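SusD homolog (Bacteroides thetaiotaomicron, PDB 3SGH) probably binds carbohydrates at the cell surface as a SusD-like outer-membrane lipoprotein that serves glycan uptake. Local coordinates at residues A[112-115]-A[116-120]; A[424-427]-A[428-432]; A[447-450]-A[451-454]. One frame throughout, in Å; residues are numbered along the deposited sequence.

The three contacts follow one another along the chain, yet they gather in one region of the mostly helical SusD-like fold. Contact 1 forms the C-terminal end of helix 100-120, contact 2 is helix 424-432, and contact 3 is a turn in the loop that runs from that helix to helix 461-466. Contact 2 is the middle piece, its centre about 14 Å from those of the other two, whose centres lie about 20 Å apart and whose nearest atoms are about 7 Å apart. R430 NH2 lies 2.9 Å from S118 O, and W426 NE1 3.1 Å from Q454 O, both probable hydrogen bonds. Helix 424-432 thus ties an early helix to a late loop.

Contact 1 (A[112-115]-A[116-120]); sequences GMQL and LASLQ
M113, a selenomethionine, lies alongside L116 and points the same way, with its SE 4.0 Å from CD2 of L116. The pair is an i to i+3 packing in the last turns of helix 100-120, buried in the helical core, where L116 also meets W77 and Y81 of helix 75-84. CG of L115 approaches CD1 of L119 to 4.2 Å, and M423 packs against both leucines. S118 supplies a polar contact. With OG anti to the carbonyl carbon (chi1 -63°), the hydroxyl folds back along the helix and gives a 2.8 Å hydrogen bond to Q114 O. The same oxygen accepts S118 N at 3.0 Å, the two donors arriving from opposite faces of the carbonyl plane, while R198 NH1 bonds to S118 OG. An alanine at S118 would remove the hydroxyl and is likely to cost R198 this partner and leave Q114 O with the backbone N-H alone from that residue. Of the i to i+4 backbone bonds in this turn, the one from L119 N to L115 O alone is weak, bent to 125° at the hydrogen. The next, from Q120 N to L116 O, recovers to 2.9 Å.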
# COMPACT_ATOMS: atom_id res chain seq x y z
N GLY A 112 11.25 0.09 1.23
CA GLY A 112 10.97 1.35 1.86
C GLY A 112 10.95 2.48 0.86
O GLY A 112 10.11 3.38 0.94
N MSE A 113 11.92 2.45 -0.05
CA MSE A 113 12.07 3.54 -0.98
C MSE A 113 11.08 3.47 -2.14
O MSE A 113 10.74 4.51 -2.73
CB MSE A 113 13.50 3.63 -1.48
CG MSE A 113 14.47 4.02 -0.31
SE MSE A 113 14.04 5.75 0.48
CE MSE A 113 13.76 5.22 2.30
N GLN A 114 10.60 2.28 -2.50
CA GLN A 114 9.55 2.21 -3.52
C GLN A 114 8.26 2.82 -2.99
O GLN A 114 7.54 3.47 -3.72
CB GLN A 114 9.34 0.79 -4.06
CG GLN A 114 8.86 -0.29 -3.11
CD GLN A 114 7.37 -0.24 -2.79
OE1 GLN A 114 6.57 0.09 -3.64
NE2 GLN A 114 7.01 -0.57 -1.54
N LEU A 115 8.01 2.63 -1.69
CA LEU A 115 6.92 3.31 -1.02
C LEU A 115 7.11 4.83 -1.05
O LEU A 115 6.19 5.55 -1.42
CB LEU A 115 6.74 2.84 0.41
CG LEU A 115 5.66 3.51 1.26
CD1 LEU A 115 4.34 3.52 0.56
CD2 LEU A 115 5.60 2.82 2.65
N LEU A 116 8.31 5.30 -0.73
CA LEU A 116 8.51 6.75 -0.65
C LEU A 116 8.43 7.35 -2.06
O LEU A 116 7.87 8.43 -2.26
CB LEU A 116 9.83 7.07 0.07
CG LEU A 116 10.08 8.56 0.37
CD1 LEU A 116 8.89 9.18 1.17
CD2 LEU A 116 11.46 8.80 1.08
N ALA A 117 8.98 6.66 -3.06
CA ALA A 117 8.88 7.11 -4.47
C ALA A 117 7.42 7.16 -4.93
O ALA A 117 7.05 8.10 -5.66
CB ALA A 117 9.70 6.21 -5.43
N SER A 118 6.63 6.20 -4.50
CA SER A 118 5.18 6.14 -4.79
C SER A 118 4.37 7.23 -4.07
O SER A 118 3.22 7.49 -4.43
CB SER A 118 4.64 4.76 -4.48
OG SER A 118 5.26 3.79 -5.33
N LEU A 119 4.96 7.83 -3.04
CA LEU A 119 4.39 8.96 -2.35
C LEU A 119 4.79 10.31 -2.99
O LEU A 119 3.91 11.11 -3.31
CB LEU A 119 4.84 8.94 -0.87
CG LEU A 119 4.18 7.86 -0.00
CD1 LEU A 119 4.89 7.67 1.36
CD2 LEU A 119 2.66 8.19 0.25
N GLN A 120 6.09 10.61 -3.08
CA GLN A 120 6.54 11.95 -3.43
C GLN A 120 7.19 12.08 -4.80
O GLN A 120 7.31 13.18 -5.31
CB GLN A 120 7.52 12.49 -2.37
CG GLN A 120 8.85 11.84 -2.31
CD GLN A 120 9.78 12.61 -1.40
OE1 GLN A 120 9.48 12.79 -0.24
NE2 GLN A 120 10.87 13.13 -1.95

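Contact 2 (A[424-427]-A[428-432]); sequences NGWA and DFRRT
R430 lays its guanidinium flat over the indole of W426 on helix 424-432, with centres 3.7 Å apart and planes 20° from parallel. CZ of R430 stands 3.8 Å from the centroid of the W426 six-membered ring, a cation-pi contact, while R430 CD sits over the five-membered ring in a CH-pi contact. CG anti to the carbonyl carbon (chi1 -77°) and a bend at chi3 carry the chain back to this face. The bend also lets R430 NE donate to W426 O at 3.3 Å, from above the carbonyl plane, with R430 N bonding to the same oxygen from the other face.

On another side of the helix, N424 OD1 and D428 OD2, both acceptors, are 3.4 Å apart, but water 1 joins the side chains, accepting from N424 ND2 and donating to D428 OD2 at 2.6 Å. R431 NH2 makes a salt bridge to D428 OD1 at 3.0 Å, from above the carboxylate plane; R431 NH1 pairs with E328, and K414 with D428 OD2. Two cations round D428 would probably favour its ionised form, whereas the R430 charge is probably stabilised by the indole face and backbone oxygens of W426, R455 and S118.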
# COMPACT_ATOMS: atom_id res chain seq x y z
N ASN A 424 -1.97 0.30 -1.72
CA ASN A 424 -2.45 -0.39 -2.93
C ASN A 424 -3.59 0.34 -3.63
O ASN A 424 -3.56 0.57 -4.87
CB ASN A 424 -2.91 -1.81 -2.62
CG ASN A 424 -3.40 -2.51 -3.85
OD1 ASN A 424 -2.63 -2.72 -4.78
ND2 ASN A 424 -4.70 -2.82 -3.90
N GLY A 425 -4.60 0.70 -2.85
CA GLY A 425 -5.75 1.39 -3.42
C GLY A 425 -5.40 2.71 -4.10
O GLY A 425 -5.81 2.96 -5.23
N TRP A 426 -4.64 3.55 -3.39
CA TRP A 426 -4.32 4.88 -3.88
C TRP A 426 -3.43 4.78 -5.11
O TRP A 426 -3.58 5.55 -6.06
CB TRP A 426 -3.65 5.68 -2.80
CG TRP A 426 -3.45 7.10 -3.16
CD1 TRP A 426 -4.21 7.84 -4.02
CD2 TRP A 426 -2.48 7.97 -2.60
NE1 TRP A 426 -3.74 9.10 -4.06
CE2 TRP A 426 -2.67 9.22 -3.21
CE3 TRP A 426 -1.45 7.81 -1.68
CZ2 TRP A 426 -1.85 10.32 -2.93
CZ3 TRP A 426 -0.66 8.90 -1.37
CH2 TRP A 426 -0.89 10.16 -2.00
N ALA A 427 -2.50 3.83 -5.08
CA ALA A 427 -1.59 3.64 -6.20
C ALA A 427 -2.33 3.15 -7.45
O ALA A 427 -2.19 3.74 -8.54
CB ALA A 427 -0.46 2.70 -5.85
N ASP A 428 -3.15 2.11 -7.30
CA ASP A 428 -3.94 1.58 -8.45
C ASP A 428 -4.94 2.63 -8.95
O ASP A 428 -5.14 2.78 -10.18
CB ASP A 428 -4.65 0.24 -8.12
CG ASP A 428 -3.68 -0.97 -8.11
OD1 ASP A 428 -2.47 -0.80 -8.43
OD2 ASP A 428 -4.14 -2.10 -7.81
N PHE A 429 -5.54 3.39 -8.06
CA PHE A 429 -6.46 4.43 -8.50
C PHE A 429 -5.69 5.52 -9.34
O PHE A 429 -6.16 5.96 -10.39
CB PHE A 429 -7.23 5.05 -7.35
CG PHE A 429 -8.07 6.24 -7.79
CD1 PHE A 429 -9.26 6.05 -8.48
CD2 PHE A 429 -7.62 7.53 -7.57
CE1 PHE A 429 -9.99 7.13 -8.93
CE2 PHE A 429 -8.34 8.64 -8.02
CZ PHE A 429 -9.54 8.43 -8.70
N ARG A 430 -4.55 5.96 -8.84
CA ARG A 430 -3.79 7.00 -9.53
C ARG A 430 -3.30 6.47 -10.87
O ARG A 430 -3.18 7.23 -11.84
CB ARG A 430 -2.60 7.48 -8.67
CG ARG A 430 -3.03 8.40 -7.56
CD ARG A 430 -1.81 8.92 -6.74
NE ARG A 430 -1.25 7.86 -5.93
CZ ARG A 430 -0.02 7.85 -5.44
NH1 ARG A 430 0.77 8.89 -5.61
NH2 ARG A 430 0.42 6.78 -4.76
N ARG A 431 -3.07 5.15 -10.94
CA ARG A 431 -2.54 4.55 -12.18
C ARG A 431 -3.63 4.27 -13.22
O ARG A 431 -3.36 4.38 -14.42
CB ARG A 431 -1.75 3.26 -11.84
CG ARG A 431 -1.07 2.56 -13.02
CD ARG A 431 -0.19 1.44 -12.58
NE ARG A 431 -0.89 0.43 -11.77
CZ ARG A 431 -1.61 -0.59 -12.24
NH1 ARG A 431 -1.72 -0.78 -13.55
NH2 ARG A 431 -2.24 -1.41 -11.40
N THR A 432 -4.83 3.85 -12.77
CA THR A 432 -5.84 3.27 -13.68
C THR A 432 -7.26 3.84 -13.55
O THR A 432 -8.11 3.60 -14.44
CB THR A 432 -6.02 1.74 -13.43
OG1 THR A 432 -6.64 1.53 -12.16
CG2 THR A 432 -4.69 1.00 -13.46
O HOH W 1 -6.15 -2.80 -6.39
O HOH W 2 -0.87 -1.19 -6.19

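Contact 3 (A[447-450]-A[451-454]); sequences DCNT and GRGQ
N449 OD1 accepts R452 N at 2.9 Å, and N449 O accepts G453 N at 2.8 Å, so that one asparagine holds the turn with both its side chain and its backbone. Together these bonds make an Asx motif closed by an alpha-turn. Each donor comes nearly along the C=O axis, and R452 N also makes a weak, long bond to N449 O. N449 CG occupies the crowded position between the backbone N and the carbonyl carbon (chi1 56°), which swings OD1 in over the following residues. G451 suits this spot, since a CB there would lie tight against N449 OD1, and G453 takes a positive phi of 74° as the chain turns back. At the buried end the two arms pack together: SG of C448 rests 3.9 Å from CA of Q454, with N485 touching both residues, and Q454 O accepts W426 NE1.

The other side is bridged by water. Water 3 joins the two arms of the turn, accepting from N449 N at 3.0 Å and donating to G453 O at 2.6 Å. The looser link is water 4, which accepts from R452 NH1 at 2.9 Å and only weakly from N449 ND2, while R452 NH2 forms a salt bridge with D488. N449 thus probably fixes the shape of the turn by its two oxygens, while water spans the arms and the charge of R452 is met by D488.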
# COMPACT_ATOMS: atom_id res chain seq x y z
N ASP A 447 -4.99 23.03 -5.71
CA ASP A 447 -4.42 22.22 -6.76
C ASP A 447 -5.01 20.82 -6.90
O ASP A 447 -4.63 20.08 -7.83
CB ASP A 447 -2.92 22.09 -6.58
CG ASP A 447 -2.18 23.40 -6.75
OD1 ASP A 447 -2.74 24.36 -7.32
OD2 ASP A 447 -1.02 23.48 -6.30
N CYS A 448 -5.93 20.44 -6.00
CA CYS A 448 -6.56 19.10 -6.05
C CYS A 448 -8.06 19.23 -6.16
O CYS A 448 -8.66 20.13 -5.54
CB CYS A 448 -6.27 18.32 -4.77
SG CYS A 448 -4.50 18.07 -4.40
N ASN A 449 -8.65 18.38 -6.97
CA ASN A 449 -10.12 18.29 -7.10
C ASN A 449 -10.61 16.95 -6.58
O ASN A 449 -9.83 16.00 -6.44
CB ASN A 449 -10.56 18.50 -8.55
CG ASN A 449 -9.88 17.51 -9.53
OD1 ASN A 449 -10.12 16.32 -9.50
ND2 ASN A 449 -9.01 18.02 -10.41
N THR A 450 -11.90 16.85 -6.27
CA THR A 450 -12.41 15.57 -5.76
C THR A 450 -12.49 14.47 -6.85
O THR A 450 -12.53 13.29 -6.52
CB THR A 450 -13.79 15.78 -5.12
OG1 THR A 450 -14.64 16.39 -6.09
CG2 THR A 450 -13.67 16.69 -3.87
N GLY A 451 -12.49 14.83 -8.13
CA GLY A 451 -12.48 13.81 -9.17
C GLY A 451 -11.24 12.92 -9.15
O GLY A 451 -11.34 11.73 -9.40
N ARG A 452 -10.09 13.52 -8.87
CA ARG A 452 -8.82 12.81 -8.95
C ARG A 452 -8.10 12.69 -7.61
O ARG A 452 -7.18 11.87 -7.48
CB ARG A 452 -7.90 13.50 -9.96
CG ARG A 452 -8.61 13.60 -11.35
CD ARG A 452 -7.75 14.14 -12.41
NE ARG A 452 -6.66 13.26 -12.79
CZ ARG A 452 -5.35 13.53 -12.64
NH1 ARG A 452 -4.92 14.66 -12.09
NH2 ARG A 452 -4.46 12.67 -13.08
N GLY A 453 -8.49 13.54 -6.66
CA GLY A 453 -7.94 13.52 -5.32
C GLY A 453 -6.52 14.09 -5.25
O GLY A 453 -6.01 14.70 -6.21
N GLN A 454 -5.88 13.85 -4.11
CA GLN A 454 -4.47 14.19 -3.91
C GLN A 454 -3.64 13.25 -4.75
O GLN A 454 -3.93 12.09 -4.82
CB GLN A 454 -4.08 14.10 -2.43
CG GLN A 454 -2.61 14.47 -2.19
CD GLN A 454 -2.32 15.01 -0.80
OE1 GLN A 454 -3.25 15.38 -0.04
NE2 GLN A 454 -1.01 15.09 -0.45
O HOH W 3 -6.76 16.34 -8.14
O HOH W 4 -6.24 17.17 -11.55